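Local atomic coordinates of nitrite oxidoreductase subunit A (Kuenenia stuttgartiensis, PDB entry 7B04), a protein that belongs to the molybdopterin oxidoreductase family, resembles the nitrate reductase subunit NarG, and holds a molybdenum atom, an iron/sulfur cluster and two copies of MD1. Residues R61-C66 with G721-T726; R76-V81 with E90-H95; L301-G306 with V331-E336; I348-N353 with T501-D506. All blocks are in the same frame, centred on the assembly; numbering follows the deposited sequence.

Contact 1 (R61-C66 with G721-T726); sequences RTFTYC and GKTGIT
Phe63 lays one face of its ring against the backbone of Gly724, a CH-pi contact between an aromatic side chain and a loop that brings no side chain of its own at this point. The CA of Gly724 stands 3.7 Å from the centroid of the Phe63 ring and 16° off the ring normal, displaced a little toward the rim. With its CG between the backbone N and the carbonyl carbon (chi1 81°), Phe63 carries the ring off strand 61-66 toward the loop. Two neighbours of Gly724 also touch the side chain, neither squarely over a face nor at an edge. The carbonyl of Thr723 comes in at the root of the side chain, its O 3.4 Å from CB of Phe63, while beyond the glycine the CG2 branch of Ile725 approaches CE1 of Phe63 to 4.3 Å. The methyl CG2 of Thr723 comes nearest the strand, against the carbonyl O of Thr64.

Arg61 lies at the margin: its NH1 is 4.4 Å from Gly724 O and is hydrogen-bonded to Asn84. Strand 61-66 is an outermost strand of a three-stranded antiparallel sheet. Its backbone bonds go to strand 76-82, and the loop after strand 716-720 packs on Phe63 without pairing with the strand. The case illustrates how a loop may be joined to a sheet through side-chain packing: with no backbone or side-chain hydrogen bond between the two segments, cohesion probably rests on van der Waals and CH-pi contact around Phe63.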
# COMPACT_ATOMS: atom_id res chain seq x y z
N ARG B 61 -4.09 -19.09 -19.94
CA ARG B 61 -4.21 -19.98 -18.80
C ARG B 61 -4.24 -19.13 -17.54
O ARG B 61 -3.90 -17.94 -17.54
CB ARG B 61 -3.05 -21.01 -18.74
CG ARG B 61 -1.78 -20.51 -18.06
CD ARG B 61 -1.01 -21.67 -17.42
NE ARG B 61 0.39 -21.33 -17.18
CZ ARG B 61 1.37 -21.52 -18.06
NH1 ARG B 61 2.61 -21.17 -17.76
NH2 ARG B 61 1.11 -22.07 -19.24
N THR B 62 -4.65 -19.77 -16.47
CA THR B 62 -4.75 -19.12 -15.17
C THR B 62 -4.13 -20.08 -14.18
O THR B 62 -4.18 -21.30 -14.36
CB THR B 62 -6.22 -18.80 -14.86
OG1 THR B 62 -6.32 -18.09 -13.61
CG2 THR B 62 -7.07 -20.07 -14.81
N PHE B 63 -3.49 -19.54 -13.15
CA PHE B 63 -2.88 -20.37 -12.13
C PHE B 63 -3.03 -19.69 -10.78
O PHE B 63 -3.43 -18.52 -10.69
CB PHE B 63 -1.41 -20.71 -12.50
CG PHE B 63 -0.39 -19.65 -12.18
CD1 PHE B 63 0.13 -18.86 -13.19
CD2 PHE B 63 0.12 -19.50 -10.91
CE1 PHE B 63 1.10 -17.90 -12.92
CE2 PHE B 63 1.08 -18.54 -10.63
CZ PHE B 63 1.57 -17.74 -11.64
N THR B 64 -2.76 -20.46 -9.73
CA THR B 64 -3.02 -20.03 -8.37
C THR B 64 -1.81 -20.21 -7.46
O THR B 64 -1.18 -21.27 -7.46
CB THR B 64 -4.21 -20.84 -7.83
OG1 THR B 64 -5.43 -20.26 -8.32
CG2 THR B 64 -4.23 -20.86 -6.34
N TYR B 65 -1.49 -19.17 -6.69
CA TYR B 65 -0.42 -19.23 -5.69
C TYR B 65 -0.86 -18.45 -4.46
O TYR B 65 -2.00 -17.97 -4.38
CB TYR B 65 0.92 -18.71 -6.24
CG TYR B 65 0.93 -17.23 -6.57
CD1 TYR B 65 0.28 -16.75 -7.70
CD2 TYR B 65 1.58 -16.32 -5.75
CE1 TYR B 65 0.29 -15.41 -8.01
CE2 TYR B 65 1.59 -14.97 -6.05
CZ TYR B 65 0.94 -14.52 -7.18
OH TYR B 65 0.94 -13.18 -7.49
N CYS B 66 0.05 -18.32 -3.50
CA CYS B 66 -0.19 -17.59 -2.26
C CYS B 66 0.87 -16.51 -2.11
O CYS B 66 2.07 -16.80 -2.13
CB CYS B 66 -0.17 -18.53 -1.06
SG CYS B 66 -0.36 -17.72 0.55
N GLY B 721 2.76 -24.33 -4.82
CA GLY B 721 4.02 -24.59 -5.49
C GLY B 721 3.87 -25.32 -6.80
O GLY B 721 2.87 -25.99 -7.07
N LYS B 722 4.92 -25.28 -7.61
CA LYS B 722 5.09 -25.93 -8.91
C LYS B 722 4.04 -25.58 -9.95
O LYS B 722 4.08 -26.15 -11.05
CB LYS B 722 5.07 -27.46 -8.79
CG LYS B 722 5.80 -28.06 -7.62
CD LYS B 722 5.52 -29.56 -7.64
CE LYS B 722 6.54 -30.33 -6.83
NZ LYS B 722 6.30 -31.80 -6.90
N THR B 723 3.13 -24.66 -9.67
CA THR B 723 2.04 -24.38 -10.60
C THR B 723 2.18 -23.04 -11.31
O THR B 723 1.30 -22.65 -12.09
CB THR B 723 0.70 -24.45 -9.86
OG1 THR B 723 -0.39 -24.46 -10.79
CG2 THR B 723 0.56 -23.27 -8.92
N GLY B 724 3.26 -22.31 -11.05
CA GLY B 724 3.47 -20.99 -11.62
C GLY B 724 4.33 -21.02 -12.87
O GLY B 724 4.21 -21.91 -13.72
N ILE B 725 5.24 -20.05 -12.95
CA ILE B 725 6.13 -19.91 -14.10
C ILE B 725 7.48 -20.53 -13.76
O ILE B 725 7.84 -20.73 -12.60
CB ILE B 725 6.29 -18.43 -14.51
CG1 ILE B 725 6.94 -17.62 -13.38
CG2 ILE B 725 4.95 -17.83 -14.90
CD1 ILE B 725 7.36 -16.22 -13.79
N THR B 726 8.24 -20.85 -14.81
CA THR B 726 9.59 -21.33 -14.61
C THR B 726 10.46 -20.19 -14.10
O THR B 726 10.20 -19.02 -14.39
CB THR B 726 10.17 -21.89 -15.92
OG1 THR B 726 10.77 -20.84 -16.67
CG2 THR B 726 9.07 -22.55 -16.75

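Contact 2 (R76-V81 with E90-H95); sequences RIRAFV and EQNYDH
Arg78 reaches Asn92 through its NE, which donates to Asn92 OD1 at 2.5 Å, while NH2 of the same guanidinium adds a weak bond to that oxygen. The acceptor lies at the edge of the guanidinium, somewhat out of its plane, and the amide is turned 49° against it. A bend at chi3 (-66°) folds the otherwise extended arginine back, bringing NE to the asparagine. The other end of the Asn92 amide is held too: ND2 donates to Asp94 OD2 at 3.2 Å, meeting the carboxylate from above its plane. That same OD2 lies 3.1 Å from CG of Arg76, whose aliphatic stem passes the acid at about a right angle before its guanidinium goes on to Ile719 O.

Behind the side chains stands a beta hairpin, strands 76-82 and 85-91, in which Arg78 and Glu90 form an antiparallel hydrogen-bonded pair. Arg78 N gives to Glu90 O at 3.2 Å, and Glu90 N returns a bond to Arg78 O at 2.6 Å. Asn92, two residues after Glu90, already lies in a loop. Along the first strand, Phe80 offers the edge of its ring to Glu90, with CE1 3.3 Å from Glu90 CB.

Farther out, Thr62 of the adjoining strand 61-66 binds Arg78 NH1, and Tyr98 binds Asp94 OD2. The carboxylate of Glu90 makes salt bridges to Arg257 and Arg241 of subunit B, so one end of the hairpin pair faces the partner subunit. Ile77, pointing away from segment 90-95, touches the iron/sulfur cluster.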
# COMPACT_ATOMS: atom_id res chain seq x y z
N ARG B 76 -4.83 -15.91 -1.12
CA ARG B 76 -4.85 -16.91 -2.18
C ARG B 76 -5.12 -16.19 -3.50
O ARG B 76 -6.11 -15.47 -3.63
CB ARG B 76 -5.92 -17.97 -1.91
CG ARG B 76 -6.09 -18.95 -3.03
CD ARG B 76 -4.80 -19.69 -3.30
NE ARG B 76 -4.47 -20.69 -2.29
CZ ARG B 76 -3.39 -21.46 -2.34
NH1 ARG B 76 -2.55 -21.36 -3.36
NH2 ARG B 76 -3.16 -22.35 -1.38
N ILE B 77 -4.23 -16.39 -4.46
CA ILE B 77 -4.10 -15.50 -5.61
C ILE B 77 -4.36 -16.25 -6.91
O ILE B 77 -3.93 -17.40 -7.07
CB ILE B 77 -2.68 -14.91 -5.59
CG1 ILE B 77 -2.43 -14.19 -4.26
CG2 ILE B 77 -2.49 -14.00 -6.73
CD1 ILE B 77 -2.67 -12.72 -4.29
N ARG B 78 -5.05 -15.59 -7.84
CA ARG B 78 -5.27 -16.10 -9.20
C ARG B 78 -4.66 -15.13 -10.20
O ARG B 78 -5.13 -14.00 -10.35
CB ARG B 78 -6.76 -16.31 -9.48
CG ARG B 78 -7.02 -16.88 -10.87
CD ARG B 78 -8.48 -17.26 -11.07
NE ARG B 78 -8.89 -18.36 -10.21
CZ ARG B 78 -8.62 -19.64 -10.45
NH1 ARG B 78 -7.93 -19.99 -11.52
NH2 ARG B 78 -9.04 -20.57 -9.60
N ALA B 79 -3.62 -15.58 -10.91
CA ALA B 79 -2.91 -14.78 -11.89
C ALA B 79 -3.27 -15.24 -13.30
O ALA B 79 -3.51 -16.42 -13.54
CB ALA B 79 -1.40 -14.85 -11.69
N PHE B 80 -3.30 -14.29 -14.24
CA PHE B 80 -3.63 -14.57 -15.64
C PHE B 80 -2.35 -14.56 -16.46
O PHE B 80 -1.53 -13.64 -16.34
CB PHE B 80 -4.61 -13.56 -16.22
CG PHE B 80 -5.84 -13.34 -15.39
CD1 PHE B 80 -5.84 -12.43 -14.35
CD2 PHE B 80 -7.01 -14.03 -15.67
CE1 PHE B 80 -6.97 -12.22 -13.60
CE2 PHE B 80 -8.15 -13.83 -14.91
CZ PHE B 80 -8.13 -12.92 -13.87
N VAL B 81 -2.18 -15.58 -17.30
CA VAL B 81 -0.98 -15.77 -18.10
C VAL B 81 -1.34 -15.65 -19.57
O VAL B 81 -2.39 -16.13 -20.01
CB VAL B 81 -0.33 -17.13 -17.80
CG1 VAL B 81 0.80 -17.42 -18.76
CG2 VAL B 81 0.18 -17.17 -16.37
N GLU B 90 -5.63 -11.43 -10.11
CA GLU B 90 -6.95 -11.01 -9.60
C GLU B 90 -7.30 -11.85 -8.40
O GLU B 90 -6.68 -12.87 -8.19
CB GLU B 90 -8.05 -11.19 -10.64
CG GLU B 90 -9.32 -10.48 -10.26
CD GLU B 90 -10.36 -10.29 -11.33
OE1 GLU B 90 -11.51 -10.35 -11.01
OE2 GLU B 90 -9.99 -10.08 -12.46
N GLN B 91 -8.23 -11.38 -7.60
CA GLN B 91 -8.66 -12.18 -6.47
C GLN B 91 -9.31 -13.47 -6.95
O GLN B 91 -9.86 -13.54 -8.06
CB GLN B 91 -9.65 -11.42 -5.60
CG GLN B 91 -9.07 -10.25 -4.84
CD GLN B 91 -9.07 -8.98 -5.66
OE1 GLN B 91 -9.42 -8.99 -6.84
NE2 GLN B 91 -8.70 -7.87 -5.04
N ASN B 92 -9.22 -14.51 -6.13
CA ASN B 92 -9.78 -15.79 -6.51
C ASN B 92 -11.28 -15.87 -6.27
O ASN B 92 -11.95 -16.66 -6.94
CB ASN B 92 -9.07 -16.92 -5.76
CG ASN B 92 -9.03 -18.21 -6.54
OD1 ASN B 92 -9.40 -18.25 -7.72
ND2 ASN B 92 -8.59 -19.28 -5.90
N TYR B 93 -11.81 -15.06 -5.36
CA TYR B 93 -13.21 -15.12 -4.96
C TYR B 93 -13.57 -16.56 -4.57
O TYR B 93 -14.43 -17.21 -5.16
CB TYR B 93 -14.13 -14.59 -6.06
CG TYR B 93 -14.17 -13.07 -6.13
CD1 TYR B 93 -15.13 -12.35 -5.42
CD2 TYR B 93 -13.26 -12.37 -6.90
CE1 TYR B 93 -15.17 -10.97 -5.48
CE2 TYR B 93 -13.29 -10.98 -6.97
CZ TYR B 93 -14.25 -10.29 -6.26
OH TYR B 93 -14.28 -8.92 -6.32
N ASP B 94 -12.85 -17.06 -3.56
CA ASP B 94 -12.86 -18.46 -3.20
C ASP B 94 -13.20 -18.76 -1.74
O ASP B 94 -13.22 -19.93 -1.36
CB ASP B 94 -11.49 -19.07 -3.50
CG ASP B 94 -10.36 -18.29 -2.84
OD1 ASP B 94 -10.64 -17.19 -2.31
OD2 ASP B 94 -9.21 -18.77 -2.85
N HIS B 95 -13.45 -17.74 -0.92
CA HIS B 95 -13.58 -17.97 0.51
C HIS B 95 -14.81 -18.80 0.86
O HIS B 95 -14.78 -19.54 1.85
CB HIS B 95 -13.59 -16.63 1.25
CG HIS B 95 -12.31 -15.87 1.10
ND1 HIS B 95 -12.10 -14.95 0.09
CD2 HIS B 95 -11.16 -15.90 1.82
CE1 HIS B 95 -10.89 -14.45 0.21
NE2 HIS B 95 -10.30 -15.01 1.24

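Contact 3 (L301-G306 with V331-E336); sequences LLIQTG and VVITPE. With MD1 (phosphoric acid 4-(2-amino-4-oxo-3,4,5,6,-tetrahydro-pteridin-6-yl)-2-hydroxy-3,4-dimercapto-but-3-en-yl ester guanylate ester), chain C.
Leu302 and Val331 open a run of parallel strand pairing that leads to a bound nucleotide. Three backbone bonds carry it: Val331 N to Leu302 O at 2.7 Å, Gln304 N to Val331 O at 2.7 Å, and Ile333 N to Gln304 O at 2.6 Å.

Apolar contacts line one face of the sheet. There Ile303 and Val331 lie side by side, with CG1 of the isoleucine 4.1 Å from CB of the valine, and Ile303 CG2 meets Ile333 CD1; helix 505-517 packs over these isoleucines. On the other face, Gln304 bends at chi2 (149°), placing OE1 3.3 Å from Val332 CG2. Farther along, Pro335 CD packs against N3 of MD1.

Polar contacts to MD1 come from Thr305 onward. The guanine amino group N2 faces the carbonyl oxygens of Thr305 and Ile333, bonded to Ile333 O at 2.5 Å and weakly to Thr305 O. Glu336 turns its carboxylate to the ribose hydroxyls: O3' donates to OE2 at 2.5 Å, and O2' to OE1 at a doubtfully short length.

Adjacent parallel strands joined through helices, with an acid beside the ribose hydroxyls beyond the second strand, are consistent with a Rossmann-like nucleotide site, here for the guanosine end of MD1.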
# COMPACT_ATOMS: atom_id res chain seq x y z
N LEU B 301 -18.64 -1.82 20.51
CA LEU B 301 -17.81 -0.64 20.72
C LEU B 301 -16.37 -1.08 20.56
O LEU B 301 -15.84 -1.82 21.40
CB LEU B 301 -18.03 0.02 22.08
CG LEU B 301 -17.00 1.13 22.31
CD1 LEU B 301 -17.47 2.46 21.77
CD2 LEU B 301 -16.63 1.26 23.78
N LEU B 302 -15.74 -0.62 19.49
CA LEU B 302 -14.42 -1.06 19.09
C LEU B 302 -13.42 0.07 19.28
O LEU B 302 -13.56 1.13 18.67
CB LEU B 302 -14.46 -1.52 17.64
CG LEU B 302 -13.10 -1.92 17.13
CD1 LEU B 302 -12.67 -3.00 18.04
CD2 LEU B 302 -13.35 -2.47 15.80
N ILE B 303 -12.39 -0.19 20.08
CA ILE B 303 -11.41 0.83 20.47
C ILE B 303 -10.07 0.52 19.82
O ILE B 303 -9.60 -0.63 19.87
CB ILE B 303 -11.29 0.92 22.00
CG1 ILE B 303 -12.61 1.36 22.62
CG2 ILE B 303 -10.16 1.87 22.39
CD1 ILE B 303 -12.70 1.12 24.10
N GLN B 304 -9.45 1.54 19.23
CA GLN B 304 -8.19 1.42 18.52
C GLN B 304 -7.22 2.44 19.12
O GLN B 304 -7.51 3.64 19.11
CB GLN B 304 -8.36 1.69 17.02
CG GLN B 304 -8.78 0.49 16.18
CD GLN B 304 -9.63 0.88 14.98
OE1 GLN B 304 -10.44 1.81 15.06
NE2 GLN B 304 -9.44 0.18 13.87
N THR B 305 -6.10 1.96 19.66
CA THR B 305 -5.18 2.84 20.38
C THR B 305 -3.84 3.05 19.67
O THR B 305 -3.42 4.19 19.50
CB THR B 305 -4.98 2.33 21.83
OG1 THR B 305 -4.39 3.36 22.64
CG2 THR B 305 -4.13 1.09 21.89
N GLY B 306 -3.15 2.00 19.25
CA GLY B 306 -1.85 2.13 18.63
C GLY B 306 -1.79 1.46 17.28
O GLY B 306 -0.73 0.96 16.87
N VAL B 331 -13.77 3.76 17.98
CA VAL B 331 -12.96 4.75 18.68
C VAL B 331 -11.50 4.58 18.26
O VAL B 331 -10.99 3.46 18.20
CB VAL B 331 -13.08 4.61 20.21
CG1 VAL B 331 -12.26 5.69 20.91
CG2 VAL B 331 -14.53 4.67 20.63
N VAL B 332 -10.84 5.70 17.96
CA VAL B 332 -9.43 5.72 17.60
C VAL B 332 -8.73 6.71 18.52
O VAL B 332 -9.18 7.86 18.66
CB VAL B 332 -9.21 6.10 16.12
CG1 VAL B 332 -7.73 6.24 15.82
CG2 VAL B 332 -9.85 5.06 15.21
N ILE B 333 -7.63 6.28 19.14
CA ILE B 333 -6.91 7.10 20.11
C ILE B 333 -5.48 7.23 19.60
O ILE B 333 -4.60 6.43 19.93
CB ILE B 333 -6.93 6.49 21.52
CG1 ILE B 333 -8.37 6.26 21.98
CG2 ILE B 333 -6.18 7.37 22.50
CD1 ILE B 333 -8.49 5.37 23.19
N THR B 334 -5.22 8.26 18.80
CA THR B 334 -3.92 8.44 18.18
C THR B 334 -3.53 9.91 18.24
O THR B 334 -4.41 10.79 18.29
CB THR B 334 -3.90 7.97 16.72
OG1 THR B 334 -4.94 8.62 15.98
CG2 THR B 334 -4.09 6.45 16.63
N PRO B 335 -2.23 10.22 18.24
CA PRO B 335 -1.82 11.63 18.18
C PRO B 335 -2.21 12.29 16.87
O PRO B 335 -2.51 13.49 16.87
CB PRO B 335 -0.30 11.56 18.34
CG PRO B 335 0.06 10.20 17.85
CD PRO B 335 -1.08 9.31 18.26
N GLU B 336 -2.22 11.55 15.78
CA GLU B 336 -2.56 12.07 14.46
C GLU B 336 -4.00 11.73 14.11
O GLU B 336 -4.62 10.83 14.70
CB GLU B 336 -1.63 11.48 13.40
CG GLU B 336 -2.07 10.11 12.91
CD GLU B 336 -1.12 9.00 13.33
OE1 GLU B 336 -0.75 8.95 14.52
OE2 GLU B 336 -0.76 8.16 12.48
PB MD1 C . 0.80 -0.84 13.17
O3B MD1 C . 2.05 0.16 13.57
O1B MD1 C . -0.38 -0.02 12.71
O2B MD1 C . 0.41 -1.65 14.38
O3A MD1 C . 1.30 -1.84 11.95
C10 MD1 C . 2.27 -2.83 12.20
C11 MD1 C . 1.96 -4.07 11.31
O11 MD1 C . 1.34 -3.48 9.95
C12 MD1 C . 3.05 -4.85 11.22
S12 MD1 C . 4.11 -5.03 12.69
C13 MD1 C . 3.50 -5.68 10.00
S13 MD1 C . 5.03 -6.65 10.22
C14 MD1 C . 2.88 -5.72 8.71
N15 MD1 C . 3.10 -4.25 8.12
C16 MD1 C . 2.27 -3.97 7.02
C15 MD1 C . 2.76 -3.19 5.84
O14 MD1 C . 3.87 -2.80 5.81
N17 MD1 C . 1.82 -2.93 4.71
C17 MD1 C . 0.37 -3.45 4.76
N16 MD1 C . -0.53 -3.19 3.66
N18 MD1 C . -0.12 -4.24 5.96
C20 MD1 C . 0.77 -4.50 7.06
N8 MD1 C . 0.36 -5.22 8.20
C7 MD1 C . 1.48 -6.28 8.65
PA MD1 C . 2.07 1.79 13.29
O1A MD1 C . 3.50 2.26 13.38
O2A MD1 C . 1.52 2.05 11.91
O5' MD1 C . 1.17 2.61 14.40
C5' MD1 C . -0.21 2.73 14.21
C4' MD1 C . -0.73 4.13 14.71
O4' MD1 C . -0.32 4.41 16.19
C1' MD1 C . 0.16 5.89 16.13
N9 MD1 C . 1.06 6.22 17.27
C4 MD1 C . 0.57 6.27 18.50
N3 MD1 C . -0.80 6.05 19.04
C2 MD1 C . -1.05 6.17 20.48
N2 MD1 C . -2.38 5.95 21.00
N1 MD1 C . 0.03 6.52 21.37
C6 MD1 C . 1.34 6.74 20.85
O6 MD1 C . 2.23 7.02 21.57
C5 MD1 C . 1.60 6.60 19.34
N7 MD1 C . 2.70 6.75 18.60
C8 MD1 C . 2.37 6.52 17.32
C2' MD1 C . 0.78 5.92 15.02
O2' MD1 C . 0.95 7.29 14.57
C3' MD1 C . -0.22 5.07 14.01
O3' MD1 C . -1.29 5.94 13.53

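Contact 4 (I348-N353 with T501-D506); sequences IPIRNN and TNSPKD. With MD1 (phosphoric acid 4-(2-amino-4-oxo-3,4,5,6,-tetrahydro-pteridin-6-yl)-2-hydroxy-3,4-dimercapto-but-3-en-yl ester guanylate ester), chain C.
Ile350 and Ser503 bring together two loops at the rim of a five-stranded parallel sheet, Rossmann-like in layout: segment 348-353 follows its edge strand 346-347, and segment 501-506 joins the end of helix 494-501 to helix 505-517, with Pro504 at the N-cap position. The inner part is close-packed. Arg351 N donates to Thr501 O at 2.9 Å, approaching at a tilt of 32° from the carbonyl plane. Ser503 OG donates to Pro349 O, at a length too short to be relied on, and the same hydroxyl lies 3.4 Å from CG2 of Ile348. Ile350 places CG1 anti to its backbone N (chi1 -165°), which carries CD1 across to Thr501, 3.7 Å from CG2. Helix 355-368 closes over this pair through Leu358. Pro349 and Pro504 cross at about a right angle, CD to CD 3.9 Å, and form the part covered by subunit B, whose Glu157 and Tyr158 pack on them.

The loose side belongs to Asn502 and Arg351. Asn502, exposed and with positive phi just past the helix end, holds OD1 4.0 Å from NE of Arg351, near the guanidinium plane but not bonded to it. That guanidinium finds partners elsewhere, in Met500 O and Glu849. At its far end the same loop meets the ligand: Asn353 N donates to O6 of MD1 at 2.8 Å, with an N-H...O angle of 166°.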
# COMPACT_ATOMS: atom_id res chain seq x y z
N ILE B 348 -9.78 10.56 19.72
CA ILE B 348 -9.16 11.06 20.94
C ILE B 348 -7.70 11.39 20.68
O ILE B 348 -6.87 10.48 20.60
CB ILE B 348 -9.29 10.04 22.09
CG1 ILE B 348 -10.76 9.75 22.39
CG2 ILE B 348 -8.58 10.55 23.33
CD1 ILE B 348 -10.97 8.57 23.31
N PRO B 349 -7.34 12.67 20.52
CA PRO B 349 -5.92 13.02 20.45
C PRO B 349 -5.23 12.72 21.77
O PRO B 349 -5.83 12.79 22.85
CB PRO B 349 -5.94 14.53 20.16
CG PRO B 349 -7.31 14.80 19.61
CD PRO B 349 -8.21 13.84 20.32
N ILE B 350 -3.95 12.38 21.69
CA ILE B 350 -3.17 12.02 22.87
C ILE B 350 -1.71 12.35 22.61
O ILE B 350 -1.25 12.37 21.46
CB ILE B 350 -3.36 10.53 23.23
CG1 ILE B 350 -2.86 10.25 24.65
CG2 ILE B 350 -2.65 9.63 22.23
CD1 ILE B 350 -3.32 8.93 25.21
N ARG B 351 -0.98 12.63 23.69
CA ARG B 351 0.46 12.79 23.60
C ARG B 351 1.11 11.42 23.49
O ARG B 351 0.65 10.45 24.12
CB ARG B 351 0.99 13.55 24.82
CG ARG B 351 2.49 13.84 24.79
CD ARG B 351 2.87 14.85 25.87
NE ARG B 351 2.66 14.33 27.22
CZ ARG B 351 3.59 13.68 27.92
NH1 ARG B 351 3.31 13.25 29.14
NH2 ARG B 351 4.78 13.46 27.39
N ASN B 352 2.17 11.33 22.70
CA ASN B 352 2.78 10.03 22.44
C ASN B 352 3.49 9.50 23.68
O ASN B 352 4.01 10.26 24.50
CB ASN B 352 3.75 10.14 21.26
CG ASN B 352 3.20 10.99 20.13
OD1 ASN B 352 2.92 12.17 20.31
ND2 ASN B 352 3.04 10.38 18.96
N ASN B 353 3.50 8.17 23.80
CA ASN B 353 4.14 7.45 24.90
C ASN B 353 3.46 7.72 26.24
O ASN B 353 4.12 7.76 27.28
CB ASN B 353 5.64 7.78 24.98
CG ASN B 353 6.45 6.70 25.66
OD1 ASN B 353 5.90 5.72 26.17
ND2 ASN B 353 7.76 6.87 25.67
N THR B 501 -1.87 13.47 29.28
CA THR B 501 -2.19 13.00 27.94
C THR B 501 -2.61 14.08 26.93
O THR B 501 -2.66 13.77 25.73
CB THR B 501 -3.31 11.96 28.04
OG1 THR B 501 -4.27 12.38 29.01
CG2 THR B 501 -2.75 10.62 28.46
N ASN B 502 -2.80 15.33 27.35
CA ASN B 502 -3.44 16.35 26.52
C ASN B 502 -4.64 15.78 25.75
O ASN B 502 -4.83 16.07 24.57
CB ASN B 502 -2.44 16.98 25.56
CG ASN B 502 -1.18 17.40 26.25
OD1 ASN B 502 -0.62 16.63 27.01
ND2 ASN B 502 -0.74 18.64 26.02
N SER B 503 -5.45 14.96 26.41
CA SER B 503 -6.61 14.38 25.76
C SER B 503 -7.87 15.08 26.23
O SER B 503 -7.95 15.48 27.40
CB SER B 503 -6.72 12.89 26.07
OG SER B 503 -6.08 12.09 25.10
N PRO B 504 -8.87 15.28 25.34
CA PRO B 504 -10.09 15.98 25.81
C PRO B 504 -10.74 15.23 26.97
O PRO B 504 -10.96 14.02 26.90
CB PRO B 504 -10.99 16.00 24.56
CG PRO B 504 -10.00 16.00 23.43
CD PRO B 504 -8.71 15.36 23.86
N LYS B 505 -11.03 15.97 28.03
CA LYS B 505 -11.61 15.36 29.22
C LYS B 505 -13.00 14.80 28.93
O LYS B 505 -13.38 13.76 29.48
CB LYS B 505 -11.68 16.39 30.36
CG LYS B 505 -12.35 15.91 31.62
CD LYS B 505 -12.30 17.00 32.68
CE LYS B 505 -13.08 16.63 33.92
NZ LYS B 505 -12.89 17.66 34.99
N ASP B 506 -13.75 15.46 28.06
CA ASP B 506 -15.07 14.97 27.68
C ASP B 506 -14.97 13.62 26.98
O ASP B 506 -15.81 12.74 27.18
CB ASP B 506 -15.77 16.00 26.79
CG ASP B 506 -15.63 17.41 27.34
OD1 ASP B 506 -16.67 18.08 27.53
OD2 ASP B 506 -14.48 17.84 27.58
PB MD1 C . 0.80 -0.84 13.17
O3B MD1 C . 2.05 0.16 13.57
O1B MD1 C . -0.38 -0.02 12.71
O2B MD1 C . 0.41 -1.65 14.38
O3A MD1 C . 1.30 -1.84 11.95
C10 MD1 C . 2.27 -2.83 12.20
C11 MD1 C . 1.96 -4.07 11.31
O11 MD1 C . 1.34 -3.48 9.95
C12 MD1 C . 3.05 -4.85 11.22
S12 MD1 C . 4.11 -5.03 12.69
C13 MD1 C . 3.50 -5.68 10.00
S13 MD1 C . 5.03 -6.65 10.22
C14 MD1 C . 2.88 -5.72 8.71
N15 MD1 C . 3.10 -4.25 8.12
C16 MD1 C . 2.27 -3.97 7.02
C15 MD1 C . 2.76 -3.19 5.84
O14 MD1 C . 3.87 -2.80 5.81
N17 MD1 C . 1.82 -2.93 4.71
C17 MD1 C . 0.37 -3.45 4.76
N16 MD1 C . -0.53 -3.19 3.66
N18 MD1 C . -0.12 -4.24 5.96
C20 MD1 C . 0.77 -4.50 7.06
N8 MD1 C . 0.36 -5.22 8.20
C7 MD1 C . 1.48 -6.28 8.65
PA MD1 C . 2.07 1.79 13.29
O1A MD1 C . 3.50 2.26 13.38
O2A MD1 C . 1.52 2.05 11.91
O5' MD1 C . 1.17 2.61 14.40
C5' MD1 C . -0.21 2.73 14.21
C4' MD1 C . -0.73 4.13 14.71
O4' MD1 C . -0.32 4.41 16.19
C1' MD1 C . 0.16 5.89 16.13
N9 MD1 C . 1.06 6.22 17.27
C4 MD1 C . 0.57 6.27 18.50
N3 MD1 C . -0.80 6.05 19.04
C2 MD1 C . -1.05 6.17 20.48
N2 MD1 C . -2.38 5.95 21.00
N1 MD1 C . 0.03 6.52 21.37
C6 MD1 C . 1.34 6.74 20.85
O6 MD1 C . 2.23 7.02 21.57
C5 MD1 C . 1.60 6.60 19.34
N7 MD1 C . 2.70 6.75 18.60
C8 MD1 C . 2.37 6.52 17.32
C2' MD1 C . 0.78 5.92 15.02
O2' MD1 C . 0.95 7.29 14.57
C3' MD1 C . -0.22 5.07 14.01
O3' MD1 C . -1.29 5.94 13.53

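How the contacts relate
Contact 1 opens first, at strand 61-66, and closes last, at 721-726, so the other three all nest inside the long loop it makes. Contact 2 is the first to close, as a local hairpin, and its first strand lies beside strand 61-66, with Tyr65 O probably bonded to Ile77 N. Contact 3 then closes a short loop within the parallel sheet, and contact 4, in series with it, starts in the loop after the next strand, 346-347, and reaches 501-506. None of them cross. Contacts 3 and 4 touch, Val332 O probably bonding Ile348 N, and both meet MD1, whereas contacts 1 and 4 lie on opposite sides of the chain's centre, their own centres about 50 Å apart.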